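Local coordinates for protein fimbrium subunit Fim1C (Bacteroides vulgatus, PDB 4QB7) that probably forms part of the tip of the fimbrium, a surface filament through which the bacterium adheres and builds biofilm, at residues 211-216 / 319-324; 271-274 / 278-281. One frame throughout, in Å; residues are numbered along the deposited sequence.

Interaction 1. Residues 211-216 / 319-324; sequences DNDTWE and FKKGTK
Lys321, in the type II turn that runs from Lys320 to Thr323, meets Asp213 and Trp215 at a G1 beta bulge, with Asp213 and Thr214 set against the single residue Lys209. The contact joins two beta-rich parts of this Mfa-like fimbrillin. Strand 214-217 pairs with strand 203-209, while the turn leads into strand 323-331 of another sheet. The lysine chain runs extended, with CG anti to the backbone N (chi1 -172°), and bends only at chi4. This brings NZ to the carboxylate of Asp213. NZ lies 3.1 Å from OD1 and 3.3 Å from OD2, a salt bridge made of two weak hydrogen bonds. OD1 of Asp213 is also hydrogen-bonded to Tyr208, which ties the carboxylate to strand 203-209. With an alanine in place of Asp213, the ammonium of Lys321 would probably lose its charge partner in this contact, and Tyr208 OH this acceptor. The indole of Trp215 meets the lysine differently. The two side chains cross at about a right angle, and CD of Lys321 sits at the ring edge, near its plane, 3.9 Å from CD1. NE1 of Trp215 is hydrogen-bonded to Val167 O, and Tyr208 meets the ring edge-to-face. One water completes the link: it donates to Asp213 O at 2.7 Å and accepts from Lys321 NZ at 3.2 Å.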
ATOM      1  N   ASP A 211     -12.660  -8.597 -11.292  1.00 45.97           N
ATOM      2  CA  ASP A 211     -13.418  -8.340 -12.508  1.00 46.77           C
ATOM      3  C   ASP A 211     -13.143  -6.932 -13.080  1.00 52.72           C
ATOM      4  O   ASP A 211     -12.986  -6.804 -14.282  1.00 54.07           O
ATOM      5  CB  ASP A 211     -14.921  -8.538 -12.289  1.00 49.67           C
ATOM      6  CG  ASP A 211     -15.684  -8.749 -13.600  1.00 67.44           C
ATOM      7  OD1 ASP A 211     -15.390  -9.780 -14.327  1.00 66.22           O
ATOM      8  OD2 ASP A 211     -16.559  -7.896 -13.921  1.00 73.53           O
ATOM      9  N   ASN A 212     -13.078  -5.887 -12.245  1.00 49.08           N
ATOM     10  CA  ASN A 212     -12.863  -4.538 -12.772  1.00 48.75           C
ATOM     11  C   ASN A 212     -11.730  -3.771 -12.051  1.00 51.03           C
ATOM     12  O   ASN A 212     -11.609  -2.543 -12.238  1.00 51.64           O
ATOM     13  CB  ASN A 212     -14.167  -3.738 -12.705  1.00 48.09           C
ATOM     14  CG  ASN A 212     -14.765  -3.677 -11.337  1.00 59.10           C
ATOM     15  OD1 ASN A 212     -14.294  -4.321 -10.393  1.00 52.19           O
ATOM     16  ND2 ASN A 212     -15.866  -2.960 -11.225  1.00 52.83           N
ATOM     17  N   ASP A 213     -10.916  -4.493 -11.248  1.00 43.88           N
ATOM     18  CA  ASP A 213      -9.776  -3.933 -10.535  1.00 43.66           C
ATOM     19  C   ASP A 213     -10.209  -2.725  -9.631  1.00 48.89           C
ATOM     20  O   ASP A 213      -9.670  -1.621  -9.720  1.00 50.42           O
ATOM     21  CB  ASP A 213      -8.665  -3.570 -11.548  1.00 44.84           C
ATOM     22  CG  ASP A 213      -7.439  -2.867 -11.019  1.00 49.61           C
ATOM     23  OD1 ASP A 213      -6.946  -3.263  -9.949  1.00 49.20           O
ATOM     24  OD2 ASP A 213      -6.976  -1.917 -11.680  1.00 56.28           O
ATOM     25  N   THR A 214     -11.215  -2.955  -8.783  1.00 44.37           N
ATOM     26  CA  THR A 214     -11.731  -1.956  -7.860  1.00 43.93           C
ATOM     27  C   THR A 214     -12.018  -2.579  -6.514  1.00 49.04           C
ATOM     28  O   THR A 214     -12.259  -3.787  -6.405  1.00 48.74           O
ATOM     29  CB  THR A 214     -13.028  -1.246  -8.370  1.00 51.29           C
ATOM     30  OG1 THR A 214     -14.106  -2.158  -8.408  1.00 55.13           O
ATOM     31  CG2 THR A 214     -12.877  -0.538  -9.696  1.00 46.26           C
ATOM     32  N   TRP A 215     -12.013  -1.714  -5.489  1.00 46.07           N
ATOM     33  CA  TRP A 215     -12.351  -1.973  -4.099  1.00 45.27           C
ATOM     34  C   TRP A 215     -13.788  -1.561  -3.814  1.00 53.04           C
ATOM     35  O   TRP A 215     -14.273  -0.531  -4.307  1.00 53.93           O
ATOM     36  CB  TRP A 215     -11.431  -1.161  -3.176  1.00 42.24           C
ATOM     37  CG  TRP A 215     -10.024  -1.647  -3.111  1.00 41.22           C
ATOM     38  CD1 TRP A 215      -8.959  -1.162  -3.805  1.00 43.42           C
ATOM     39  CD2 TRP A 215      -9.519  -2.704  -2.280  1.00 39.90           C
ATOM     40  NE1 TRP A 215      -7.813  -1.828  -3.434  1.00 41.89           N
ATOM     41  CE2 TRP A 215      -8.131  -2.789  -2.509  1.00 42.60           C
ATOM     42  CE3 TRP A 215     -10.102  -3.574  -1.344  1.00 40.92           C
ATOM     43  CZ2 TRP A 215      -7.316  -3.692  -1.825  1.00 41.25           C
ATOM     44  CZ3 TRP A 215      -9.293  -4.477  -0.674  1.00 41.36           C
ATOM     45  CH2 TRP A 215      -7.921  -4.536  -0.922  1.00 41.19           C
ATOM     46  N   GLU A 216     -14.448  -2.335  -2.967  1.00 50.16           N
ATOM     47  CA  GLU A 216     -15.780  -2.026  -2.475  1.00 50.01           C
ATOM     48  C   GLU A 216     -15.828  -2.362  -0.963  1.00 55.26           C
ATOM     49  O   GLU A 216     -14.916  -3.011  -0.456  1.00 54.39           O
ATOM     50  CB  GLU A 216     -16.861  -2.726  -3.297  1.00 51.53           C
ATOM     51  CG  GLU A 216     -16.755  -4.235  -3.322  1.00 62.27           C
ATOM     52  CD  GLU A 216     -18.015  -4.929  -3.793  1.00 75.80           C
ATOM     53  OE1 GLU A 216     -18.608  -4.456  -4.788  1.00 64.56           O
ATOM     54  OE2 GLU A 216     -18.419  -5.932  -3.161  1.00 64.91           O
ATOM     55  N   PHE A 319      -5.143   9.739  -1.058  1.00 45.84           N
ATOM     56  CA  PHE A 319      -5.261   8.318  -0.748  1.00 43.95           C
ATOM     57  C   PHE A 319      -5.821   7.604  -2.015  1.00 49.17           C
ATOM     58  O   PHE A 319      -6.732   6.773  -1.938  1.00 50.21           O
ATOM     59  CB  PHE A 319      -6.083   8.066   0.530  1.00 44.20           C
ATOM     60  CG  PHE A 319      -5.316   8.010   1.833  1.00 44.13           C
ATOM     61  CD1 PHE A 319      -4.471   9.051   2.212  1.00 46.94           C
ATOM     62  CD2 PHE A 319      -5.540   6.982   2.747  1.00 44.44           C
ATOM     63  CE1 PHE A 319      -3.851   9.055   3.483  1.00 45.93           C
ATOM     64  CE2 PHE A 319      -4.915   6.987   4.012  1.00 45.02           C
ATOM     65  CZ  PHE A 319      -4.066   8.015   4.363  1.00 42.32           C
ATOM     66  N   LYS A 320      -5.253   7.962  -3.192  1.00 44.65           N
ATOM     67  CA  LYS A 320      -5.623   7.418  -4.505  1.00 44.03           C
ATOM     68  C   LYS A 320      -5.017   6.033  -4.731  1.00 49.45           C
ATOM     69  O   LYS A 320      -3.823   5.825  -4.465  1.00 49.97           O
ATOM     70  CB  LYS A 320      -5.144   8.341  -5.637  1.00 44.37           C
ATOM     71  CG  LYS A 320      -5.874   9.654  -5.789  1.00 42.22           C
ATOM     72  CD  LYS A 320      -5.192  10.536  -6.842  1.00 44.97           C
ATOM     73  CE  LYS A 320      -6.228  11.196  -7.712  1.00 67.93           C
ATOM     74  NZ  LYS A 320      -5.684  12.368  -8.439  1.00 82.77           N
ATOM     75  N   LYS A 321      -5.822   5.102  -5.264  1.00 45.17           N
ATOM     76  CA  LYS A 321      -5.360   3.756  -5.627  1.00 44.04           C
ATOM     77  C   LYS A 321      -4.214   3.839  -6.625  1.00 47.76           C
ATOM     78  O   LYS A 321      -4.287   4.608  -7.587  1.00 49.73           O
ATOM     79  CB  LYS A 321      -6.523   2.971  -6.239  1.00 45.34           C
ATOM     80  CG  LYS A 321      -6.255   1.518  -6.493  1.00 31.97           C
ATOM     81  CD  LYS A 321      -7.551   0.819  -6.912  1.00 43.30           C
ATOM     82  CE  LYS A 321      -7.322  -0.536  -7.548  1.00 46.80           C
ATOM     83  NZ  LYS A 321      -6.568  -0.419  -8.807  1.00 48.49           N
ATOM     84  N   GLY A 322      -3.163   3.074  -6.374  1.00 42.50           N
ATOM     85  CA  GLY A 322      -2.007   3.004  -7.253  1.00 42.05           C
ATOM     86  C   GLY A 322      -1.164   4.260  -7.335  1.00 48.45           C
ATOM     87  O   GLY A 322      -0.399   4.420  -8.295  1.00 50.26           O
ATOM     88  N   THR A 323      -1.276   5.146  -6.318  1.00 43.98           N
ATOM     89  CA  THR A 323      -0.518   6.396  -6.200  1.00 42.09           C
ATOM     90  C   THR A 323       0.360   6.351  -4.957  1.00 45.20           C
ATOM     91  O   THR A 323      -0.065   5.821  -3.931  1.00 44.64           O
ATOM     92  CB  THR A 323      -1.486   7.590  -6.156  1.00 42.89           C
ATOM     93  OG1 THR A 323      -2.281   7.586  -7.328  1.00 48.37           O
ATOM     94  CG2 THR A 323      -0.790   8.925  -6.096  1.00 40.66           C
ATOM     95  N   LYS A 324       1.583   6.902  -5.065  1.00 42.88           N
ATOM     96  CA  LYS A 324       2.524   7.163  -3.968  1.00 42.79           C
ATOM     97  C   LYS A 324       2.327   8.630  -3.553  1.00 46.58           C
ATOM     98  O   LYS A 324       2.601   9.517  -4.364  1.00 47.15           O
ATOM     99  CB  LYS A 324       4.006   6.938  -4.377  1.00 44.64           C
ATOM    100  CG  LYS A 324       4.415   5.502  -4.638  1.00 60.98           C
ATOM    101  CD  LYS A 324       5.932   5.304  -4.532  1.00 71.93           C
ATOM    102  CE  LYS A 324       6.680   5.514  -5.826  1.00 90.50           C
ATOM    103  NZ  LYS A 324       8.148   5.533  -5.601  1.00101.63           N
TER
HETATM  104  O   HOH W   1      -9.028   0.928 -10.400  1.00 56.82           O

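Interaction 2. Residues 271-274 / 278-281; sequences IPVN and GTTN
Val273 and Asn274 meet residues 278-280 across a tight reversal in the loop between strands 259-270 and 286-296. Neither segment is regular helix or strand. Val273 comes first, opposite Gly278, with their CA atoms 4.7 Å apart. Its carbonyl O lies 3.0 Å from Gly278 CA, a CA-H...O contact with a bent angle of 121° at the hydrogen. Gly278 has a positive phi, a conformation that suits a residue without a side chain. The CG1 branch of Val273 packs against Thr279, 3.8 Å from its CA and 3.9 Å from its CG2. The hydroxyl of Thr279 is hydrogen-bonded to the backbone N of Thr318. Asn274 follows. Its CG stands anti to the carbonyl carbon (chi1 -65°), and its amide faces the second segment. ND2 donates a nearly straight hydrogen bond to Gly278 O, 3.0 Å away. That oxygen lies in the plane of the Asn274 amide, but the donor sits above the plane of the Gly278 carbonyl. A weak, strongly bent bond runs from ND2 to Thr280 OG1 at 3.2 Å. One amide nitrogen thus serves two acceptors, one nearly straight on and one weakly, so the Gly278 carbonyl is the firmer hold.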
ATOM      1  N   ILE A 271      -5.927   0.735   2.232  1.00 37.96           N
ATOM      2  CA  ILE A 271      -7.022   0.507   1.290  1.00 37.47           C
ATOM      3  C   ILE A 271      -7.342   1.938   0.782  1.00 44.86           C
ATOM      4  O   ILE A 271      -7.458   2.867   1.607  1.00 44.80           O
ATOM      5  CB  ILE A 271      -8.233  -0.236   1.913  1.00 40.12           C
ATOM      6  CG1 ILE A 271      -7.843  -1.646   2.389  1.00 40.43           C
ATOM      7  CG2 ILE A 271      -9.387  -0.314   0.918  1.00 39.75           C
ATOM      8  CD1 ILE A 271      -8.754  -2.246   3.359  1.00 48.78           C
ATOM      9  N   PRO A 272      -7.330   2.169  -0.554  1.00 41.07           N
ATOM     10  CA  PRO A 272      -7.516   3.543  -1.053  1.00 40.61           C
ATOM     11  C   PRO A 272      -8.908   4.113  -0.766  1.00 47.50           C
ATOM     12  O   PRO A 272      -9.841   3.367  -0.419  1.00 50.76           O
ATOM     13  CB  PRO A 272      -7.267   3.397  -2.562  1.00 41.68           C
ATOM     14  CG  PRO A 272      -7.614   2.002  -2.862  1.00 45.87           C
ATOM     15  CD  PRO A 272      -7.192   1.207  -1.669  1.00 41.33           C
ATOM     16  N   VAL A 273      -9.046   5.434  -0.895  1.00 41.05           N
ATOM     17  CA  VAL A 273     -10.344   6.093  -0.718  1.00 40.78           C
ATOM     18  C   VAL A 273     -10.900   6.333  -2.132  1.00 46.68           C
ATOM     19  O   VAL A 273     -10.192   6.881  -2.981  1.00 46.43           O
ATOM     20  CB  VAL A 273     -10.268   7.399   0.136  1.00 41.94           C
ATOM     21  CG1 VAL A 273     -11.624   8.069   0.221  1.00 42.06           C
ATOM     22  CG2 VAL A 273      -9.752   7.106   1.540  1.00 40.89           C
ATOM     23  N   ASN A 274     -12.135   5.892  -2.393  1.00 43.67           N
ATOM     24  CA  ASN A 274     -12.817   6.050  -3.685  1.00 43.99           C
ATOM     25  C   ASN A 274     -11.963   5.581  -4.855  1.00 47.80           C
ATOM     26  O   ASN A 274     -11.949   6.218  -5.911  1.00 47.89           O
ATOM     27  CB  ASN A 274     -13.261   7.494  -3.897  1.00 42.08           C
ATOM     28  CG  ASN A 274     -14.295   7.922  -2.915  1.00 56.33           C
ATOM     29  OD1 ASN A 274     -15.249   7.195  -2.621  1.00 54.59           O
ATOM     30  ND2 ASN A 274     -14.108   9.103  -2.367  1.00 47.38           N
ATOM     31  N   GLY A 278      -9.635   9.102  -4.942  1.00 41.81           N
ATOM     32  CA  GLY A 278      -9.246   9.653  -3.661  1.00 41.10           C
ATOM     33  C   GLY A 278     -10.362  10.328  -2.884  1.00 48.66           C
ATOM     34  O   GLY A 278     -11.536  10.305  -3.276  1.00 48.18           O
ATOM     35  N   THR A 279      -9.984  10.977  -1.768  1.00 46.71           N
ATOM     36  CA  THR A 279     -10.936  11.669  -0.899  1.00 46.76           C
ATOM     37  C   THR A 279     -11.756  12.693  -1.669  1.00 53.31           C
ATOM     38  O   THR A 279     -11.239  13.389  -2.552  1.00 51.51           O
ATOM     39  CB  THR A 279     -10.219  12.309   0.263  1.00 46.46           C
ATOM     40  OG1 THR A 279      -9.199  13.153  -0.262  1.00 48.65           O
ATOM     41  CG2 THR A 279      -9.638  11.280   1.215  1.00 39.14           C
ATOM     42  N   THR A 280     -13.057  12.761  -1.318  1.00 52.78           N
ATOM     43  CA  THR A 280     -14.047  13.638  -1.936  1.00 54.12           C
ATOM     44  C   THR A 280     -13.732  15.102  -1.600  1.00 59.83           C
ATOM     45  O   THR A 280     -13.780  15.951  -2.495  1.00 61.61           O
ATOM     46  CB  THR A 280     -15.461  13.219  -1.486  1.00 62.52           C
ATOM     47  OG1 THR A 280     -15.690  11.842  -1.832  1.00 65.80           O
ATOM     48  CG2 THR A 280     -16.540  14.069  -2.113  1.00 60.70           C
ATOM     49  N   ASN A 281     -13.395  15.388  -0.323  1.00 54.31           N
ATOM     50  CA  ASN A 281     -13.145  16.739   0.157  1.00 53.73           C
ATOM     51  C   ASN A 281     -11.893  16.867   0.970  1.00 57.87           C
ATOM     52  O   ASN A 281     -11.454  15.910   1.602  1.00 58.69           O
ATOM     53  CB  ASN A 281     -14.311  17.208   1.039  1.00 52.81           C
ATOM     54  CG  ASN A 281     -15.693  17.011   0.469  1.00 69.71           C
ATOM     55  OD1 ASN A 281     -16.521  16.306   1.055  1.00 66.69           O
ATOM     56  ND2 ASN A 281     -15.980  17.626  -0.676  1.00 56.28           N
TER

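Overall arrangement
Interaction 2 is nested along the chain inside the loop closed by interaction 1, and their centres lie 10 Å apart. They touch directly. Phe319 O is 2.9 Å from Val273 N, a probable backbone hydrogen bond between segments 319-324 and 271-274. Pro272 joins both halves of interaction 1: its CG lies 3.6 Å from Trp215 CD1, and its CB lies 3.5 Å from Lys321 N. Asn275, just after segment 271-274, adds hydrogen bonds to Trp215 N and to the backbone of Lys321. A sulfate, probably from the crystallisation liquor, lies about 6 Å from the side chain of Asn274 in interaction 2.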